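Local atomic coordinates of ABC transporter ATP-binding protein (Leptospira interrogans serovar Copenhageni, PDB entry 4HZI), a protein that probably binds and hydrolyses ATP as the ATPase subunit of an orphan ABC transporter involved in manganese utilization and tolerance. Residues 37-42 with 50-55; 179-184 with 210-215; 242-247 with 256-261. All coordinates share one frame; numbering follows the deposited sequence.

Along the chain the three contacts follow one another in series, each closing before the next opens. Contact 1 pairs strand 36-42 with strands 50-51 and 53-58 at the antiparallel sheet, and contact 3 joins strand 243-248 of the mixed sheet to the short helix 258-261. Their centres are about 16 Å apart and they touch, F55 CG lying 3.6 Å from V245 CG2. Contact 2, between helices 176-188 and 206-222, is on the opposite side of the chain's centre, about 31 Å from contact 1 and about 24 Å from contact 3, centre to centre. Contacts 1 and 3 thus tie the antiparallel beta subdomain to the mixed ATP-binding core of an ABC ATPase, while contact 2 packs two helices of that core.

Contact 1. Residues 37-42 with 50-55; sequences LEKISY and LDSVSF
The chi1 of S41 (-81°) sets OG beside its own backbone N and anti to its carbonyl carbon, and S54 adopts the same kind of torsion (chi1 -70°); each hydroxyl thereby reaches a backbone amide of the other strand. S52 N donates to S41 OG at 2.8 Å, and K39 N donates to S54 OG, also at 2.8 Å and fairly straight, with 164° at the hydrogen. The two bonds serve amides at the corners of the chain, where regular pairing lapses. K39 and S52 both have positive phi, and their CA atoms come within 3.7 Å of each other.

The hairpin is antiparallel, with hydrogen-bonded pairs L37-F55, I40-V53 and Y42-L50, and its register slips by one residue on each side of the I40-V53 pair. K39 and I40 together face V53, while S52 and V53 together face I40, giving two G1 beta bulges, one on each strand. At the central pair V53 N gives I40 O a nearly linear bond of 2.7 Å, and I40 N returns one to V53 O.

L37, I40, Y42, L50, V53 and F55 all start out on one face of the hairpin. L37 and F55 run side by side: CD1 of L37 stands over one face of the ring, displaced toward its rim, while L37 CD2 comes within 3.9 Å of F55 CE2 and also meets V53 CG1. Y42 CB packs on L50 CB at 4.0 Å before the tyrosine ring heads away. Helix 73-80 covers part of this face, L76 meeting L37, L79 meeting I40 and T75 meeting both Y42 and L50; this helix begins within the probable Walker A P-loop, which the side chain of L50 also touches.

Contact 2. Residues 179-184 with 210-215; sequences KKKILF and EDFLGF
The F215 ring takes K181 CB over the centre of one face, 3.9 Å from its centroid. Its CE2-CZ edge points at the face of F184 in an offset edge-to-face pair, with the planes at 84° and F215 CE2 3.5 Å from F184 CD1; F212 O also lies near the F215 ring plane. The F212 ring receives K180 CB on one face, 3.5 Å from CD1 and displaced toward the rim, while F184 CB lies near its plane at the edge.

K181 continues past F215, and its NZ forms a 2.8 Å salt bridge to D211 OD1 from above the carboxylate plane. The axes of segments 179-184 and 210-215 differ by 30° in direction and approach to 9.3 Å. Helix 176-188 begins in the LSSGE sequence, the ABC signature motif, and helix 206-222 follows the Walker B strand and D-loop. L113 meets F184 and F212, so these rings pack the helix pair against strand 110-113 of the mixed sheet.

The lysines set their carbon chains against aromatic faces and send their ammonium groups to oxygens: K181 to D211, and K180 to P200 O, S202 O and S115 OG, which probably offsets the cost of burying its charge.

Contact 3. Residues 242-247 with 256-261; sequences SKAVLL and GPIEEC
Three backbone bonds join S242 and A244 to the chain at G256 and I258. A244 and G256 form an antiparallel hydrogen-bonded pair: A244 N donates to G256 O at 2.9 Å and G256 N donates back to A244 O at 3.0 Å, both nearly along the C=O axis of the acceptor. K243 and P257 make the adjoining non-hydrogen-bonded pair, and the pairing ends there as the chain turns into the helix. Beyond it, I258 N reaches S242 O at 2.9 Å from above the carbonyl plane. The same oxygen accepts a hydrogen bond from a water at 2.7 Å.

Side chains add an apolar layer. A244 CB faces C261, with SG 3.9 Å away, and I258 CG1 touches the same methyl. The first torsion of I258 places CG1 anti to its backbone N (chi1 -166°), while CG2 takes the place between N and carbonyl carbon and comes 3.5 Å from S242 O. L246 reaches further along the helix, its CD1 3.5 Å from C261 O and its CG near C261 CB. On the other side of the strand, the folded chain of K243 lies alongside the G256 peptide, with CD and CE near its carbonyl group.

The turn into the helix sets up these approaches. G256 has backbone angles (phi 165°, psi -164°) that call for glycine. P257 follows as the N-cap residue, and its carbonyl accepts a hydrogen bond from C261 N, closing the turn that directs C261 back to the strand.

Strand 243-248 runs between strands 62-67 and 251-255 in the mixed sheet, parallel to the first and antiparallel to the second. Helix 258-261 therefore follows directly on an edge strand and folds back over its neighbour, where F262 also packs on A244 and L246, shortly before helix 264-271.

Contact 1. Residues 37-42 with 50-55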
loop_
_atom_site.group_PDB
_atom_site.type_symbol
_atom_site.label_atom_id
_atom_site.label_comp_id
_atom_site.label_asym_id
_atom_site.label_seq_id
_atom_site.Cartn_x
_atom_site.Cartn_y
_atom_site.Cartn_z
ATOM N N LEU A 37 14.612 -22.058 10.540
ATOM C CA LEU A 37 14.437 -22.646 9.211
ATOM C C LEU A 37 15.833 -22.957 8.688
ATOM O O LEU A 37 16.719 -22.093 8.696
ATOM C CB LEU A 37 13.771 -21.676 8.279
ATOM C CG LEU A 37 12.257 -21.514 8.444
ATOM C CD1 LEU A 37 11.886 -20.790 9.737
ATOM C CD2 LEU A 37 11.674 -20.798 7.269
ATOM N N GLU A 38 16.026 -24.192 8.264
ATOM C CA GLU A 38 17.299 -24.614 7.653
ATOM C C GLU A 38 17.028 -25.206 6.251
ATOM O O GLU A 38 16.390 -26.253 6.152
ATOM C CB GLU A 38 17.932 -25.683 8.530
ATOM C CG GLU A 38 18.279 -25.171 9.917
ATOM C CD GLU A 38 19.004 -26.204 10.766
ATOM O OE1 GLU A 38 18.464 -27.312 10.981
ATOM O OE2 GLU A 38 20.112 -25.893 11.230
ATOM N N LYS A 39 17.455 -24.463 5.235
ATOM C CA LYS A 39 17.370 -24.819 3.834
ATOM C C LYS A 39 15.959 -25.183 3.427
ATOM O O LYS A 39 15.734 -26.182 2.734
ATOM C CB LYS A 39 18.299 -25.997 3.535
ATOM C CG LYS A 39 19.763 -25.694 3.781
ATOM C CD LYS A 39 20.600 -26.927 3.443
ATOM C CE LYS A 39 21.963 -26.875 4.111
ATOM N NZ LYS A 39 22.748 -25.667 3.711
ATOM N N ILE A 40 15.001 -24.390 3.879
ATOM C CA ILE A 40 13.586 -24.609 3.532
ATOM C C ILE A 40 13.317 -24.288 2.077
ATOM O O ILE A 40 13.513 -23.170 1.566
ATOM C CB ILE A 40 12.615 -23.854 4.494
ATOM C CG1 ILE A 40 12.589 -24.541 5.848
ATOM C CG2 ILE A 40 11.200 -23.757 3.907
ATOM C CD1 ILE A 40 11.807 -25.857 5.953
ATOM N N SER A 41 12.842 -25.317 1.370
ATOM C CA SER A 41 12.469 -25.170 0.010
ATOM C C SER A 41 11.015 -25.572 -0.211
ATOM O O SER A 41 10.467 -26.399 0.499
ATOM C CB SER A 41 13.412 -26.028 -0.856
ATOM O OG SER A 41 14.627 -25.333 -1.066
ATOM N N TYR A 42 10.384 -24.936 -1.180
ATOM C CA TYR A 42 8.997 -25.220 -1.525
ATOM C C TYR A 42 8.856 -25.194 -3.062
ATOM O O TYR A 42 8.980 -24.148 -3.710
ATOM C CB TYR A 42 8.048 -24.216 -0.890
ATOM C CG TYR A 42 6.565 -24.479 -1.131
ATOM C CD1 TYR A 42 5.991 -25.698 -0.765
ATOM C CD2 TYR A 42 5.769 -23.545 -1.760
ATOM C CE1 TYR A 42 4.650 -25.980 -1.017
ATOM C CE2 TYR A 42 4.427 -23.817 -2.011
ATOM C CZ TYR A 42 3.877 -25.037 -1.610
ATOM O OH TYR A 42 2.551 -25.300 -1.828
ATOM N N LEU A 50 10.110 -21.147 -2.959
ATOM C CA LEU A 50 11.104 -20.863 -1.924
ATOM C C LEU A 50 12.284 -21.731 -2.183
ATOM O O LEU A 50 12.138 -22.920 -2.417
ATOM C CB LEU A 50 10.540 -21.129 -0.546
ATOM C CG LEU A 50 9.290 -20.292 -0.268
ATOM C CD1 LEU A 50 8.679 -20.707 1.043
ATOM C CD2 LEU A 50 9.571 -18.790 -0.233
ATOM N N ASP A 51 13.458 -21.137 -2.143
ATOM C CA ASP A 51 14.691 -21.881 -2.389
ATOM C C ASP A 51 15.732 -21.802 -1.281
ATOM O O ASP A 51 16.417 -20.780 -1.169
ATOM C CB ASP A 51 15.263 -21.328 -3.658
ATOM C CG ASP A 51 16.469 -22.113 -4.170
ATOM O OD1 ASP A 51 16.937 -23.059 -3.536
ATOM O OD2 ASP A 51 16.931 -21.727 -5.238
ATOM N N SER A 52 15.799 -22.869 -0.495
ATOM C CA SER A 52 16.805 -23.088 0.556
ATOM C C SER A 52 16.844 -21.917 1.565
ATOM O O SER A 52 17.900 -21.328 1.867
ATOM C CB SER A 52 18.191 -23.334 -0.096
ATOM O OG SER A 52 19.102 -23.797 0.876
ATOM N N VAL A 53 15.667 -21.592 2.084
ATOM C CA VAL A 53 15.502 -20.436 2.988
ATOM C C VAL A 53 16.018 -20.811 4.373
ATOM O O VAL A 53 15.632 -21.804 4.967
ATOM C CB VAL A 53 14.010 -20.006 3.033
ATOM C CG1 VAL A 53 13.750 -18.964 4.138
ATOM C CG2 VAL A 53 13.623 -19.400 1.726
ATOM N N SER A 54 16.958 -19.996 4.867
ATOM C CA SER A 54 17.537 -20.224 6.168
ATOM C C SER A 54 17.571 -18.917 6.981
ATOM O O SER A 54 18.035 -17.869 6.511
ATOM C CB SER A 54 18.967 -20.762 5.993
ATOM O OG SER A 54 18.945 -22.082 5.464
ATOM N N PHE A 55 17.049 -18.996 8.190
ATOM C CA PHE A 55 17.180 -17.936 9.159
ATOM C C PHE A 55 16.724 -18.430 10.522
ATOM O O PHE A 55 16.221 -19.541 10.671
ATOM C CB PHE A 55 16.462 -16.648 8.732
ATOM C CG PHE A 55 14.958 -16.720 8.692
ATOM C CD1 PHE A 55 14.156 -16.374 9.810
ATOM C CD2 PHE A 55 14.329 -17.043 7.490
ATOM C CE1 PHE A 55 12.767 -16.393 9.710
ATOM C CE2 PHE A 55 12.930 -17.059 7.401
ATOM C CZ PHE A 55 12.161 -16.725 8.499
HETATM O O HOH W 1 15.670 -26.028 -3.228
#

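Contact 2. Residues 179-184 with 210-215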
loop_
_atom_site.group_PDB
_atom_site.type_symbol
_atom_site.label_atom_id
_atom_site.label_comp_id
_atom_site.label_asym_id
_atom_site.label_seq_id
_atom_site.Cartn_x
_atom_site.Cartn_y
_atom_site.Cartn_z
ATOM N N LYS A 179 -8.249 -0.198 14.166
ATOM C CA LYS A 179 -8.597 -1.580 13.826
ATOM C C LYS A 179 -7.380 -2.480 13.935
ATOM O O LYS A 179 -7.490 -3.610 14.408
ATOM C CB LYS A 179 -9.173 -1.669 12.437
ATOM C CG LYS A 179 -10.569 -1.089 12.372
ATOM C CD LYS A 179 -11.115 -1.131 10.966
ATOM C CE LYS A 179 -12.393 -0.316 10.904
ATOM N NZ LYS A 179 -13.014 -0.523 9.598
ATOM N N LYS A 180 -6.226 -1.985 13.473
ATOM C CA LYS A 180 -5.010 -2.795 13.510
ATOM C C LYS A 180 -4.567 -3.050 14.951
ATOM O O LYS A 180 -4.108 -4.138 15.252
ATOM C CB LYS A 180 -3.877 -2.186 12.674
ATOM C CG LYS A 180 -4.179 -2.010 11.187
ATOM C CD LYS A 180 -4.581 -3.290 10.513
ATOM C CE LYS A 180 -4.920 -3.080 9.041
ATOM N NZ LYS A 180 -3.772 -3.370 8.170
ATOM N N LYS A 181 -4.762 -2.081 15.856
ATOM C CA LYS A 181 -4.477 -2.294 17.279
ATOM C C LYS A 181 -5.288 -3.425 17.820
ATOM O O LYS A 181 -4.782 -4.256 18.557
ATOM C CB LYS A 181 -4.793 -1.050 18.118
ATOM C CG LYS A 181 -4.055 0.195 17.703
ATOM C CD LYS A 181 -4.490 1.399 18.534
ATOM C CE LYS A 181 -3.973 2.676 17.913
ATOM N NZ LYS A 181 -4.133 3.848 18.837
ATOM N N ILE A 182 -6.557 -3.460 17.450
ATOM C CA ILE A 182 -7.451 -4.460 17.970
ATOM C C ILE A 182 -7.137 -5.827 17.377
ATOM O O ILE A 182 -7.178 -6.858 18.102
ATOM C CB ILE A 182 -8.934 -4.033 17.786
ATOM C CG1 ILE A 182 -9.247 -2.778 18.640
ATOM C CG2 ILE A 182 -9.872 -5.150 18.134
ATOM C CD1 ILE A 182 -8.693 -2.750 20.035
ATOM N N LEU A 183 -6.789 -5.856 16.086
ATOM C CA LEU A 183 -6.296 -7.096 15.484
ATOM C C LEU A 183 -5.005 -7.581 16.139
ATOM O O LEU A 183 -4.821 -8.801 16.301
ATOM C CB LEU A 183 -6.149 -6.986 13.975
ATOM C CG LEU A 183 -7.481 -6.771 13.253
ATOM C CD1 LEU A 183 -7.252 -6.581 11.762
ATOM C CD2 LEU A 183 -8.425 -7.926 13.508
ATOM N N PHE A 184 -4.128 -6.686 16.534
ATOM C CA PHE A 184 -2.968 -7.091 17.281
ATOM C C PHE A 184 -3.375 -7.765 18.622
ATOM O O PHE A 184 -2.877 -8.843 18.988
ATOM C CB PHE A 184 -2.074 -5.907 17.500
ATOM C CG PHE A 184 -0.809 -6.207 18.267
ATOM C CD1 PHE A 184 -0.774 -6.150 19.652
ATOM C CD2 PHE A 184 0.358 -6.554 17.606
ATOM C CE1 PHE A 184 0.394 -6.405 20.356
ATOM C CE2 PHE A 184 1.523 -6.817 18.299
ATOM C CZ PHE A 184 1.547 -6.765 19.677
ATOM N N GLU A 210 1.213 5.865 11.741
ATOM C CA GLU A 210 1.790 6.408 12.968
ATOM C C GLU A 210 1.029 6.029 14.203
ATOM O O GLU A 210 1.641 5.726 15.235
ATOM C CB GLU A 210 1.929 7.904 12.898
ATOM C CG GLU A 210 3.264 8.306 12.360
ATOM C CD GLU A 210 4.405 7.708 13.176
ATOM O OE1 GLU A 210 4.648 8.155 14.305
ATOM O OE2 GLU A 210 5.052 6.789 12.670
ATOM N N ASP A 211 -0.279 6.072 14.119
ATOM C CA ASP A 211 -1.133 5.686 15.230
ATOM C C ASP A 211 -0.904 4.225 15.652
ATOM O O ASP A 211 -0.713 3.900 16.842
ATOM C CB ASP A 211 -2.578 5.860 14.830
ATOM C CG ASP A 211 -3.548 5.722 16.007
ATOM O OD1 ASP A 211 -3.140 5.903 17.182
ATOM O OD2 ASP A 211 -4.701 5.358 15.759
ATOM N N PHE A 212 -0.918 3.335 14.665
ATOM C CA PHE A 212 -0.728 1.934 14.949
ATOM C C PHE A 212 0.707 1.625 15.428
ATOM O O PHE A 212 0.905 0.854 16.374
ATOM C CB PHE A 212 -1.063 1.075 13.692
ATOM C CG PHE A 212 -0.648 -0.362 13.844
ATOM C CD1 PHE A 212 -1.238 -1.164 14.814
ATOM C CD2 PHE A 212 0.393 -0.885 13.081
ATOM C CE1 PHE A 212 -0.860 -2.477 14.983
ATOM C CE2 PHE A 212 0.774 -2.190 13.265
ATOM C CZ PHE A 212 0.172 -2.977 14.219
ATOM N N LEU A 213 1.709 2.178 14.771
ATOM C CA LEU A 213 3.080 1.939 15.140
ATOM C C LEU A 213 3.372 2.477 16.542
ATOM O O LEU A 213 4.186 1.900 17.272
ATOM C CB LEU A 213 4.025 2.535 14.125
ATOM C CG LEU A 213 4.079 1.758 12.771
ATOM C CD1 LEU A 213 5.183 2.298 11.880
ATOM C CD2 LEU A 213 4.215 0.251 12.933
ATOM N N GLY A 214 2.705 3.572 16.908
ATOM C CA GLY A 214 2.790 4.114 18.258
ATOM C C GLY A 214 2.306 3.116 19.285
ATOM O O GLY A 214 2.961 2.921 20.319
ATOM N N PHE A 215 1.178 2.483 18.996
ATOM C CA PHE A 215 0.638 1.460 19.825
ATOM C C PHE A 215 1.604 0.291 19.940
ATOM O O PHE A 215 1.779 -0.235 21.038
ATOM C CB PHE A 215 -0.705 1.017 19.301
ATOM C CG PHE A 215 -1.151 -0.310 19.813
ATOM C CD1 PHE A 215 -1.909 -0.403 20.969
ATOM C CD2 PHE A 215 -0.832 -1.460 19.135
ATOM C CE1 PHE A 215 -2.313 -1.632 21.437
ATOM C CE2 PHE A 215 -1.237 -2.681 19.589
ATOM C CZ PHE A 215 -1.989 -2.773 20.740
#

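Contact 3. Residues 242-247 with 256-261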
loop_
_atom_site.group_PDB
_atom_site.type_symbol
_atom_site.label_atom_id
_atom_site.label_comp_id
_atom_site.label_asym_id
_atom_site.label_seq_id
_atom_site.Cartn_x
_atom_site.Cartn_y
_atom_site.Cartn_z
ATOM N N SER A 242 15.465 -5.591 15.307
ATOM C CA SER A 242 16.929 -5.624 15.368
ATOM C C SER A 242 17.609 -6.573 14.367
ATOM O O SER A 242 18.832 -6.535 14.204
ATOM C CB SER A 242 17.335 -6.045 16.785
ATOM O OG SER A 242 17.045 -7.419 17.014
ATOM N N LYS A 243 16.832 -7.440 13.726
ATOM C CA LYS A 243 17.350 -8.468 12.785
ATOM C C LYS A 243 16.487 -8.392 11.546
ATOM O O LYS A 243 15.313 -7.989 11.632
ATOM C CB LYS A 243 17.163 -9.873 13.333
ATOM C CG LYS A 243 17.814 -10.177 14.664
ATOM C CD LYS A 243 19.302 -10.386 14.482
ATOM C CE LYS A 243 19.589 -11.732 13.843
ATOM N NZ LYS A 243 20.787 -12.352 14.474
ATOM N N ALA A 244 17.025 -8.813 10.405
ATOM C CA ALA A 244 16.214 -8.831 9.181
ATOM C C ALA A 244 16.632 -10.007 8.307
ATOM O O ALA A 244 17.754 -10.559 8.393
ATOM C CB ALA A 244 16.345 -7.555 8.429
ATOM N N VAL A 245 15.691 -10.374 7.468
ATOM C CA VAL A 245 15.900 -11.317 6.401
ATOM C C VAL A 245 15.445 -10.595 5.131
ATOM O O VAL A 245 14.307 -10.084 5.082
ATOM C CB VAL A 245 14.985 -12.553 6.604
ATOM C CG1 VAL A 245 15.089 -13.537 5.430
ATOM C CG2 VAL A 245 15.291 -13.277 7.887
ATOM N N LEU A 246 16.280 -10.566 4.094
ATOM C CA LEU A 246 15.963 -9.901 2.839
ATOM C C LEU A 246 15.651 -11.037 1.838
ATOM O O LEU A 246 16.431 -11.990 1.737
ATOM C CB LEU A 246 17.149 -9.102 2.304
ATOM C CG LEU A 246 17.751 -8.030 3.200
ATOM C CD1 LEU A 246 18.875 -7.325 2.452
ATOM C CD2 LEU A 246 16.739 -6.990 3.691
ATOM N N LEU A 247 14.460 -10.971 1.241
ATOM C CA LEU A 247 13.935 -12.036 0.409
ATOM C C LEU A 247 13.662 -11.520 -0.994
ATOM O O LEU A 247 13.027 -10.498 -1.178
ATOM C CB LEU A 247 12.611 -12.572 0.984
ATOM C CG LEU A 247 12.212 -13.971 0.516
ATOM C CD1 LEU A 247 12.979 -15.138 1.104
ATOM C CD2 LEU A 247 10.705 -14.187 0.709
ATOM N N GLY A 256 20.675 -11.142 9.005
ATOM C CA GLY A 256 21.554 -10.721 10.109
ATOM C C GLY A 256 21.049 -9.512 10.866
ATOM O O GLY A 256 19.860 -9.143 10.774
ATOM N N PRO A 257 21.938 -8.875 11.653
ATOM C CA PRO A 257 21.568 -7.629 12.327
ATOM C C PRO A 257 21.040 -6.658 11.304
ATOM O O PRO A 257 21.580 -6.529 10.218
ATOM C CB PRO A 257 22.911 -7.122 12.930
ATOM C CG PRO A 257 23.754 -8.352 13.065
ATOM C CD PRO A 257 23.352 -9.240 11.881
ATOM N N ILE A 258 19.990 -5.942 11.660
ATOM C CA ILE A 258 19.339 -5.084 10.681
ATOM C C ILE A 258 20.304 -4.035 10.079
ATOM O O ILE A 258 20.235 -3.736 8.924
ATOM C CB ILE A 258 18.068 -4.496 11.270
ATOM C CG1 ILE A 258 17.179 -3.884 10.182
ATOM C CG2 ILE A 258 18.403 -3.505 12.417
ATOM C CD1 ILE A 258 15.798 -3.558 10.727
ATOM N N GLU A 259 21.230 -3.477 10.847
ATOM C CA GLU A 259 22.177 -2.494 10.256
ATOM C C GLU A 259 23.063 -3.114 9.183
ATOM O O GLU A 259 23.486 -2.437 8.239
ATOM C CB GLU A 259 23.112 -1.814 11.304
ATOM C CG GLU A 259 22.591 -1.692 12.726
ATOM C CD GLU A 259 22.815 -2.973 13.556
ATOM O OE1 GLU A 259 23.946 -3.237 14.099
ATOM O OE2 GLU A 259 21.825 -3.723 13.681
ATOM N N GLU A 260 23.362 -4.400 9.328
ATOM C CA GLU A 260 24.155 -5.135 8.341
ATOM C C GLU A 260 23.299 -5.387 7.130
ATOM O O GLU A 260 23.749 -5.212 5.991
ATOM C CB GLU A 260 24.578 -6.471 8.992
ATOM C CG GLU A 260 25.512 -7.376 8.193
ATOM C CD GLU A 260 25.829 -8.641 8.952
ATOM O OE1 GLU A 260 26.746 -8.608 9.803
ATOM O OE2 GLU A 260 25.153 -9.714 8.734
ATOM N N CYS A 261 22.030 -5.795 7.334
ATOM C CA CYS A 261 21.172 -6.031 6.163
ATOM C C CYS A 261 20.815 -4.778 5.410
ATOM O O CYS A 261 20.648 -4.816 4.200
ATOM C CB CYS A 261 19.855 -6.673 6.552
ATOM S SG CYS A 261 20.026 -8.276 7.210
HETATM O O HOH W 2 20.747 -5.177 15.461
#